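Local structure of aldose 1-epimerase (Escherichia coli, 3NRE) at residues 62-70 with 138-146; 229-237 with 250-260. The protein probably interconverts the alpha and beta anomers of an aldose sugar, as a putative aldose 1-epimerase of the galactose mutarotase family. One frame throughout, in Å; residues are numbered along the deposited sequence. Where two conformers were deposited one is given.

Contact 1: residues 62-70 with 138-146; sequences RFVWQGREY and GAETLPFGT
A beta hairpin, 62-70, with a type I' beta turn from Trp65 to Arg68, packs its Trp65, Phe63 and Tyr70 against Leu142 and Pro143, which lie at the start of a long strand of the mutarotase-type beta fold. Strand 62-65 runs at 115° to 142-144, their axes 8.6 Å apart, and no beta bridge joins them; side chains carry most of the contact. Pro143 CD sits 3.8 Å from the centroid of the five-membered ring of Trp65, a CH-pi contact, and its CB and CG reach along the six-membered ring. Trp65 has CG anti to the backbone N (chi1 -176°), which carries the indole out over this proline. Gln66 CG lies over the opposite face, near the rim. Leu142 points its CB away, but its CD2 swings back over one face of the Tyr70 ring, 4.1 Å from the centroid. The other face of that ring carries Arg68 CG. Leu142 CD2 also meets the edge of Phe63, 4.3 Å from Phe63 CE2. Toward the turn the contact is more polar. Arg68 NH1 stays 4.4 Å from Glu140 OE2, beyond a salt bridge. A water bridges the segments, donating to Gln66 OE1 and, at 2.7 Å, to Thr141 O.

Contact 2: residues 229-237 with 250-260; sequences PAPCYFIFV and FFCLEPMSHAP
Two neighbouring antiparallel strands, 232-237 and 250-256, pair in the central beta sheet of the mutarotase-type fold. Five backbone hydrogen bonds join them. Phe234 and Glu254 exchange two, and Glu254 N to Phe234 O is the shortest at 2.8 Å. Phe236 and Cys252 exchange two more, while Met256 N gives one to Cys232 O.

The tight part lies on the face of Cys232, Phe234 and Phe236. The selenium of Met256, a selenomethionine, comes obliquely to the Phe234 ring, with SE 3.4 Å from Phe234 CD1, in a Met-aromatic contact. Pro260 meets that ring at its edge, with CG 3.8 Å from Phe234 CE1. An alanine in place of Phe234 would probably open a gap between Met256 and Pro260 and take from the selenium its contact with this ring. The carboxylate of Glu254 reaches across to strand 232-237, with OE1 3.6 Å from Phe234 CB and OE2 near Phe236 CB. Its CG is anti to the carbonyl carbon (chi1 -48°), and the chain runs out extended to the CB atoms of the two phenylalanines. Phe236 CE2 lies 4.2 Å from Phe250 CE1, at the edge of the Phe250 ring. Cys252 SG sits at the edge of the Phe236 ring, 4.0 Å from Phe236 CD2.

On the other face the meeting is sparser, though still buried. Ile235 CD1 touches Leu253 CG at 3.7 Å, and Tyr233 turns its ring to stack on Phe204 of the next strand. Beyond the bond at Cys232 the pairing loosens. Pro231 is partly exposed and meets mainly backbone, with CD 3.4 Å from Met256 O. Ser257, also partly exposed, turns its CB away, and its OG accepts a hydrogen bond from Thr146 N.

Overall arrangement
Contact 2 is core and contact 1 is partly buried, nearer the surface. Their centres lie 22 Å apart, yet both reach one sheet, in which strands 142-153 and 250-256 are neighbours. They meet where contact 1 ends: Thr146 O probably accepts a hydrogen bond from Ser257 N, and Gly145 packs on Ser257 and His258. The chemistry follows the place. Contact 2 is held by regular backbone hydrogen bonds between sheet partners, with mostly apolar side chains on both faces. Contact 1 has no clear direct hydrogen bond between its segments. Aromatic rings against proline and leucine, with one bridging water, join its hairpin to the strand and the loop before it.

Contact 1: residues 62-70 with 138-146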
loop_
_atom_site.group_PDB
_atom_site.type_symbol
_atom_site.label_atom_id
_atom_site.label_comp_id
_atom_site.label_asym_id
_atom_site.label_seq_id
_atom_site.Cartn_x
_atom_site.Cartn_y
_atom_site.Cartn_z
ATOM N N ARG A 62 19.070 -8.549 1.463
ATOM C CA ARG A 62 19.647 -9.015 2.723
ATOM C C ARG A 62 19.606 -7.946 3.796
ATOM O O ARG A 62 19.454 -6.742 3.507
ATOM C CB ARG A 62 21.066 -9.571 2.523
ATOM C CG ARG A 62 22.024 -8.741 1.687
ATOM C CD ARG A 62 22.469 -7.487 2.337
ATOM N NE ARG A 62 22.994 -7.682 3.706
ATOM C CZ ARG A 62 23.170 -6.689 4.571
ATOM N NH1 ARG A 62 22.991 -5.415 4.197
ATOM N NH2 ARG A 62 23.547 -6.961 5.805
ATOM N N PHE A 63 19.739 -8.378 5.043
ATOM C CA PHE A 63 19.762 -7.474 6.167
ATOM C C PHE A 63 20.287 -8.212 7.392
ATOM O O PHE A 63 20.294 -9.419 7.423
ATOM C CB PHE A 63 18.359 -6.835 6.416
ATOM C CG PHE A 63 17.300 -7.795 6.869
ATOM C CD1 PHE A 63 16.515 -8.482 5.965
ATOM C CD2 PHE A 63 17.068 -7.991 8.241
ATOM C CE1 PHE A 63 15.536 -9.356 6.395
ATOM C CE2 PHE A 63 16.082 -8.875 8.665
ATOM C CZ PHE A 63 15.331 -9.562 7.741
ATOM N N VAL A 64 20.766 -7.444 8.347
ATOM C CA VAL A 64 21.218 -7.979 9.629
ATOM C C VAL A 64 20.189 -7.581 10.667
ATOM O O VAL A 64 19.772 -6.429 10.728
ATOM C CB VAL A 64 22.546 -7.398 10.061
ATOM C CG1 VAL A 64 22.913 -7.970 11.460
ATOM C CG2 VAL A 64 23.652 -7.738 9.078
ATOM N N TRP A 65 19.779 -8.541 11.474
ATOM C CA TRP A 65 18.906 -8.257 12.617
ATOM C C TRP A 65 19.396 -9.013 13.839
ATOM O O TRP A 65 19.555 -10.236 13.805
ATOM C CB TRP A 65 17.461 -8.605 12.283
ATOM C CG TRP A 65 16.527 -8.239 13.396
ATOM C CD1 TRP A 65 15.986 -9.076 14.319
ATOM C CD2 TRP A 65 16.104 -6.914 13.747
ATOM N NE1 TRP A 65 15.225 -8.357 15.224
ATOM C CE2 TRP A 65 15.284 -7.030 14.896
ATOM C CE3 TRP A 65 16.337 -5.645 13.203
ATOM C CZ2 TRP A 65 14.682 -5.920 15.505
ATOM C CZ3 TRP A 65 15.738 -4.534 13.818
ATOM C CH2 TRP A 65 14.928 -4.681 14.949
ATOM N N GLN A 66 19.636 -8.261 14.912
ATOM C CA GLN A 66 20.145 -8.808 16.178
ATOM C C GLN A 66 21.331 -9.757 15.952
ATOM O O GLN A 66 21.361 -10.903 16.428
ATOM C CB GLN A 66 19.002 -9.439 17.018
ATOM C CG GLN A 66 18.163 -8.376 17.786
ATOM C CD GLN A 66 16.794 -8.875 18.283
ATOM O OE1 GLN A 66 16.640 -10.036 18.660
ATOM N NE2 GLN A 66 15.797 -7.983 18.281
ATOM N N GLY A 67 22.302 -9.255 15.201
ATOM C CA GLY A 67 23.502 -9.998 14.878
ATOM C C GLY A 67 23.432 -11.152 13.888
ATOM O O GLY A 67 24.423 -11.867 13.728
ATOM N N ARG A 68 22.325 -11.324 13.171
ATOM C CA ARG A 68 22.215 -12.460 12.249
ATOM C C ARG A 68 21.869 -11.970 10.837
ATOM O O ARG A 68 21.061 -11.041 10.691
ATOM C CB ARG A 68 21.196 -13.479 12.753
ATOM C CG ARG A 68 20.827 -14.562 11.738
ATOM C CD ARG A 68 20.152 -15.767 12.420
ATOM N NE ARG A 68 19.413 -16.596 11.469
ATOM C CZ ARG A 68 18.467 -17.474 11.802
ATOM N NH1 ARG A 68 18.130 -17.662 13.075
ATOM N NH2 ARG A 68 17.838 -18.167 10.851
ATOM N N GLU A 69 22.516 -12.586 9.832
ATOM C CA GLU A 69 22.368 -12.182 8.425
ATOM C C GLU A 69 21.217 -12.973 7.809
ATOM O O GLU A 69 21.224 -14.190 7.841
ATOM C CB GLU A 69 23.678 -12.399 7.646
ATOM C CG GLU A 69 23.621 -12.197 6.091
ATOM C CD GLU A 69 23.790 -10.743 5.608
ATOM O OE1 GLU A 69 23.979 -9.805 6.424
ATOM O OE2 GLU A 69 23.720 -10.531 4.373
ATOM N N TYR A 70 20.219 -12.267 7.271
ATOM C CA TYR A 70 19.070 -12.892 6.658
ATOM C C TYR A 70 19.115 -12.559 5.167
ATOM O O TYR A 70 19.513 -11.441 4.797
ATOM C CB TYR A 70 17.777 -12.333 7.252
ATOM C CG TYR A 70 17.520 -12.784 8.663
ATOM C CD1 TYR A 70 16.949 -14.011 8.908
ATOM C CD2 TYR A 70 17.895 -11.991 9.734
ATOM C CE1 TYR A 70 16.719 -14.427 10.206
ATOM C CE2 TYR A 70 17.672 -12.404 11.050
ATOM C CZ TYR A 70 17.086 -13.612 11.260
ATOM O OH TYR A 70 16.840 -14.041 12.552
ATOM N N GLY A 138 7.351 -17.012 13.797
ATOM C CA GLY A 138 8.661 -17.621 13.633
ATOM C C GLY A 138 9.311 -17.910 14.974
ATOM O O GLY A 138 8.681 -17.739 16.028
ATOM N N ALA A 139 10.576 -18.336 14.927
ATOM C CA ALA A 139 11.331 -18.731 16.133
ATOM C C ALA A 139 12.167 -17.567 16.698
ATOM O O ALA A 139 12.693 -17.666 17.813
ATOM C CB ALA A 139 12.208 -19.940 15.828
ATOM N N GLU A 140 12.259 -16.462 15.954
ATOM C CA GLU A 140 13.040 -15.281 16.345
ATOM C C GLU A 140 12.315 -13.954 16.121
ATOM O O GLU A 140 11.510 -13.814 15.183
ATOM C CB GLU A 140 14.342 -15.231 15.514
ATOM C CG GLU A 140 15.184 -16.502 15.544
ATOM C CD GLU A 140 15.826 -16.761 16.910
ATOM O OE1 GLU A 140 15.740 -15.887 17.815
ATOM O OE2 GLU A 140 16.424 -17.850 17.075
ATOM N N THR A 141 12.650 -12.969 16.949
ATOM C CA THR A 141 12.173 -11.595 16.763
ATOM C C THR A 141 12.661 -11.010 15.423
ATOM O O THR A 141 13.841 -11.145 15.128
ATOM C CB THR A 141 12.743 -10.722 17.873
ATOM O OG1 THR A 141 12.301 -11.238 19.120
ATOM C CG2 THR A 141 12.307 -9.253 17.715
ATOM N N LEU A 142 11.745 -10.408 14.633
ATOM C CA LEU A 142 12.072 -9.727 13.349
ATOM C C LEU A 142 11.345 -8.402 13.265
ATOM O O LEU A 142 10.387 -8.179 14.020
ATOM C CB LEU A 142 11.706 -10.599 12.163
ATOM C CG LEU A 142 12.583 -11.827 11.898
ATOM C CD1 LEU A 142 11.992 -12.737 10.830
ATOM C CD2 LEU A 142 13.992 -11.412 11.474
ATOM N N PRO A 143 11.813 -7.485 12.408
ATOM C CA PRO A 143 11.176 -6.176 12.291
ATOM C C PRO A 143 10.089 -6.161 11.209
ATOM O O PRO A 143 10.323 -6.605 10.071
ATOM C CB PRO A 143 12.370 -5.255 11.960
ATOM C CG PRO A 143 13.220 -6.086 11.080
ATOM C CD PRO A 143 13.125 -7.493 11.727
ATOM N N PHE A 144 8.902 -5.692 11.603
ATOM C CA PHE A 144 7.704 -5.753 10.804
ATOM C C PHE A 144 7.175 -4.386 10.417
ATOM O O PHE A 144 7.334 -3.371 11.109
ATOM C CB PHE A 144 6.583 -6.508 11.541
ATOM C CG PHE A 144 6.727 -8.039 11.550
ATOM C CD1 PHE A 144 7.628 -8.652 12.383
ATOM C CD2 PHE A 144 5.869 -8.857 10.817
ATOM C CE1 PHE A 144 7.753 -10.019 12.405
ATOM C CE2 PHE A 144 5.989 -10.266 10.863
ATOM C CZ PHE A 144 6.894 -10.828 11.680
ATOM N N GLY A 145 6.478 -4.392 9.307
ATOM C CA GLY A 145 5.707 -3.223 8.911
ATOM C C GLY A 145 4.477 -3.648 8.109
ATOM O O GLY A 145 4.355 -4.782 7.709
ATOM N N THR A 146 3.610 -2.679 7.881
ATOM C CA THR A 146 2.373 -2.852 7.108
ATOM C C THR A 146 2.103 -1.629 6.261
ATOM O O THR A 146 2.658 -0.512 6.475
ATOM C CB THR A 146 1.157 -3.073 8.056
ATOM O OG1 THR A 146 1.178 -2.063 9.073
ATOM C CG2 THR A 146 1.230 -4.417 8.693
HETATM O O HOH W 1 16.201 -11.941 16.179
#

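Contact 2: residues 229-237 with 250-260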
loop_
_atom_site.group_PDB
_atom_site.type_symbol
_atom_site.label_atom_id
_atom_site.label_comp_id
_atom_site.label_asym_id
_atom_site.label_seq_id
_atom_site.Cartn_x
_atom_site.Cartn_y
_atom_site.Cartn_z
ATOM N N PRO A 229 -0.432 7.073 12.764
ATOM C CA PRO A 229 -0.098 7.845 11.578
ATOM C C PRO A 229 1.115 7.235 10.900
ATOM O O PRO A 229 2.139 6.986 11.526
ATOM C CB PRO A 229 0.183 9.264 12.111
ATOM C CG PRO A 229 -0.320 9.278 13.530
ATOM C CD PRO A 229 -0.360 7.867 14.011
ATOM N N ALA A 230 0.975 6.968 9.622
ATOM C CA ALA A 230 2.093 6.493 8.816
ATOM C C ALA A 230 3.093 7.624 8.579
ATOM O O ALA A 230 2.698 8.737 8.292
ATOM C CB ALA A 230 1.567 5.982 7.497
ATOM N N PRO A 231 4.398 7.325 8.641
ATOM C CA PRO A 231 5.454 8.337 8.473
ATOM C C PRO A 231 5.952 8.531 7.038
ATOM O O PRO A 231 6.648 9.519 6.771
ATOM C CB PRO A 231 6.583 7.759 9.304
ATOM C CG PRO A 231 6.434 6.300 9.135
ATOM C CD PRO A 231 4.930 6.093 9.239
ATOM N N CYS A 232 5.642 7.581 6.136
ATOM C CA CYS A 232 6.142 7.623 4.762
ATOM C C CYS A 232 5.052 7.230 3.788
ATOM O O CYS A 232 4.181 6.464 4.134
ATOM C CB CYS A 232 7.323 6.678 4.610
ATOM S SG CYS A 232 8.726 7.089 5.653
ATOM N N TYR A 233 5.131 7.779 2.578
ATOM C CA TYR A 233 4.250 7.382 1.463
ATOM C C TYR A 233 5.109 7.290 0.202
ATOM O O TYR A 233 6.094 8.016 0.056
ATOM C CB TYR A 233 3.072 8.359 1.290
ATOM C CG TYR A 233 3.369 9.802 0.880
ATOM C CD1 TYR A 233 3.440 10.179 -0.461
ATOM C CD2 TYR A 233 3.488 10.837 1.823
ATOM C CE1 TYR A 233 3.688 11.517 -0.829
ATOM C CE2 TYR A 233 3.703 12.155 1.443
ATOM C CZ TYR A 233 3.817 12.487 0.131
ATOM O OH TYR A 233 4.027 13.786 -0.255
ATOM N N PHE A 234 4.729 6.383 -0.711
ATOM C CA PHE A 234 5.289 6.354 -2.060
ATOM C C PHE A 234 4.260 6.880 -3.061
ATOM O O PHE A 234 3.065 6.723 -2.896
ATOM C CB PHE A 234 5.727 4.906 -2.474
ATOM C CG PHE A 234 7.214 4.608 -2.284
ATOM C CD1 PHE A 234 7.728 4.385 -1.004
ATOM C CD2 PHE A 234 8.084 4.547 -3.354
ATOM C CE1 PHE A 234 9.079 4.125 -0.813
ATOM C CE2 PHE A 234 9.416 4.276 -3.145
ATOM C CZ PHE A 234 9.912 4.054 -1.901
ATOM N N ILE A 235 4.735 7.529 -4.097
ATOM C CA ILE A 235 3.912 7.931 -5.216
ATOM C C ILE A 235 4.429 7.135 -6.407
ATOM O O ILE A 235 5.657 7.086 -6.662
ATOM C CB ILE A 235 4.053 9.413 -5.569
ATOM C CG1 ILE A 235 3.578 10.306 -4.432
ATOM C CG2 ILE A 235 3.302 9.760 -6.871
ATOM C CD1 ILE A 235 2.080 10.132 -4.027
ATOM N N PHE A 236 3.492 6.556 -7.150
ATOM C CA PHE A 236 3.753 5.919 -8.416
ATOM C C PHE A 236 2.912 6.541 -9.529
ATOM O O PHE A 236 1.689 6.637 -9.404
ATOM C CB PHE A 236 3.470 4.393 -8.310
ATOM C CG PHE A 236 3.790 3.682 -9.566
ATOM C CD1 PHE A 236 5.070 3.725 -10.056
ATOM C CD2 PHE A 236 2.836 3.021 -10.280
ATOM C CE1 PHE A 236 5.391 3.113 -11.232
ATOM C CE2 PHE A 236 3.145 2.395 -11.493
ATOM C CZ PHE A 236 4.423 2.427 -11.957
ATOM N N VAL A 237 3.579 6.965 -10.606
ATOM C CA VAL A 237 2.990 7.329 -11.897
ATOM C C VAL A 237 3.802 6.537 -12.909
ATOM O O VAL A 237 5.037 6.568 -12.899
ATOM C CB VAL A 237 3.102 8.814 -12.233
ATOM C CG1 VAL A 237 2.411 9.102 -13.589
ATOM C CG2 VAL A 237 2.495 9.641 -11.121
ATOM N N PHE A 250 -4.194 6.155 -14.121
ATOM C CA PHE A 250 -4.087 5.927 -12.674
ATOM C C PHE A 250 -2.757 6.339 -12.101
ATOM O O PHE A 250 -1.791 6.553 -12.794
ATOM C CB PHE A 250 -4.318 4.451 -12.266
ATOM C CG PHE A 250 -3.183 3.511 -12.706
ATOM C CD1 PHE A 250 -2.029 3.366 -11.934
ATOM C CD2 PHE A 250 -3.243 2.886 -13.943
ATOM C CE1 PHE A 250 -0.954 2.508 -12.384
ATOM C CE2 PHE A 250 -2.176 2.030 -14.359
ATOM C CZ PHE A 250 -1.074 1.893 -13.580
ATOM N N PHE A 251 -2.747 6.452 -10.796
ATOM C CA PHE A 251 -1.516 6.680 -10.009
ATOM C C PHE A 251 -1.707 6.001 -8.679
ATOM O O PHE A 251 -2.801 5.632 -8.329
ATOM C CB PHE A 251 -1.226 8.170 -9.761
ATOM C CG PHE A 251 -2.123 8.798 -8.741
ATOM C CD1 PHE A 251 -3.417 9.197 -9.096
ATOM C CD2 PHE A 251 -1.694 8.982 -7.414
ATOM C CE1 PHE A 251 -4.275 9.778 -8.146
ATOM C CE2 PHE A 251 -2.529 9.558 -6.472
ATOM C CZ PHE A 251 -3.834 9.963 -6.843
ATOM N N CYS A 252 -0.615 5.805 -7.938
ATOM C CA CYS A 252 -0.678 5.211 -6.600
ATOM C C CYS A 252 -0.155 6.169 -5.573
ATOM O O CYS A 252 0.807 6.900 -5.803
ATOM C CB CYS A 252 0.139 3.950 -6.511
ATOM S SG CYS A 252 -0.291 2.758 -7.762
ATOM N N LEU A 253 -0.809 6.177 -4.416
ATOM C CA LEU A 253 -0.292 6.887 -3.225
ATOM C C LEU A 253 -0.326 5.811 -2.176
ATOM O O LEU A 253 -1.407 5.382 -1.763
ATOM C CB LEU A 253 -1.138 8.101 -2.823
ATOM C CG LEU A 253 -0.541 8.959 -1.708
ATOM C CD1 LEU A 253 -1.150 10.380 -1.737
ATOM C CD2 LEU A 253 -0.685 8.310 -0.299
ATOM N N GLU A 254 0.855 5.358 -1.752
ATOM C CA GLU A 254 1.014 4.100 -0.963
ATOM C C GLU A 254 1.435 4.391 0.472
ATOM O O GLU A 254 2.602 4.707 0.706
ATOM C CB GLU A 254 2.087 3.210 -1.570
ATOM C CG GLU A 254 1.957 3.011 -3.087
ATOM C CD GLU A 254 3.276 2.519 -3.746
ATOM O OE1 GLU A 254 4.092 1.747 -3.129
ATOM O OE2 GLU A 254 3.414 2.961 -4.906
ATOM N N PRO A 255 0.527 4.269 1.439
ATOM C CA PRO A 255 0.938 4.486 2.830
ATOM C C PRO A 255 1.735 3.318 3.404
ATOM O O PRO A 255 1.445 2.124 3.161
ATOM C CB PRO A 255 -0.370 4.645 3.567
ATOM C CG PRO A 255 -1.303 3.732 2.753
ATOM C CD PRO A 255 -0.902 3.953 1.352
HETATM N N MSE A 256 2.789 3.668 4.148
HETATM C CA MSE A 256 3.635 2.669 4.734
HETATM C C MSE A 256 3.942 3.045 6.142
HETATM O O MSE A 256 4.170 4.228 6.438
HETATM C CB MSE A 256 4.991 2.564 3.975
HETATM C CG MSE A 256 4.864 2.168 2.537
HETATM SE SE MSE A 256 6.587 2.620 1.703
HETATM C CE MSE A 256 7.810 1.787 2.786
ATOM N N SER A 257 4.014 2.028 6.994
ATOM C CA SER A 257 4.304 2.242 8.405
ATOM C C SER A 257 5.786 2.492 8.695
ATOM O O SER A 257 6.157 2.747 9.859
ATOM C CB SER A 257 3.843 1.019 9.206
ATOM O OG SER A 257 4.692 -0.086 8.997
ATOM N N HIS A 258 6.604 2.449 7.644
ATOM C CA HIS A 258 8.044 2.579 7.769
ATOM C C HIS A 258 8.623 3.171 6.518
ATOM O O HIS A 258 7.916 3.285 5.534
ATOM C CB HIS A 258 8.677 1.225 8.078
ATOM C CG HIS A 258 8.543 0.233 6.964
ATOM N ND1 HIS A 258 9.524 0.038 6.019
ATOM C CD2 HIS A 258 7.554 -0.643 6.672
ATOM C CE1 HIS A 258 9.121 -0.887 5.163
ATOM N NE2 HIS A 258 7.924 -1.308 5.521
ATOM N N ALA A 259 9.918 3.528 6.579
ATOM C CA ALA A 259 10.647 4.091 5.441
ATOM C C ALA A 259 11.240 2.965 4.602
ATOM O O ALA A 259 11.593 1.926 5.158
ATOM C CB ALA A 259 11.752 4.993 5.906
ATOM N N PRO A 260 11.414 3.214 3.288
ATOM C CA PRO A 260 12.124 2.230 2.490
ATOM C C PRO A 260 13.531 1.990 3.048
ATOM O O PRO A 260 14.207 2.950 3.467
ATOM C CB PRO A 260 12.184 2.882 1.125
ATOM C CG PRO A 260 12.112 4.367 1.407
ATOM C CD PRO A 260 11.216 4.480 2.574
#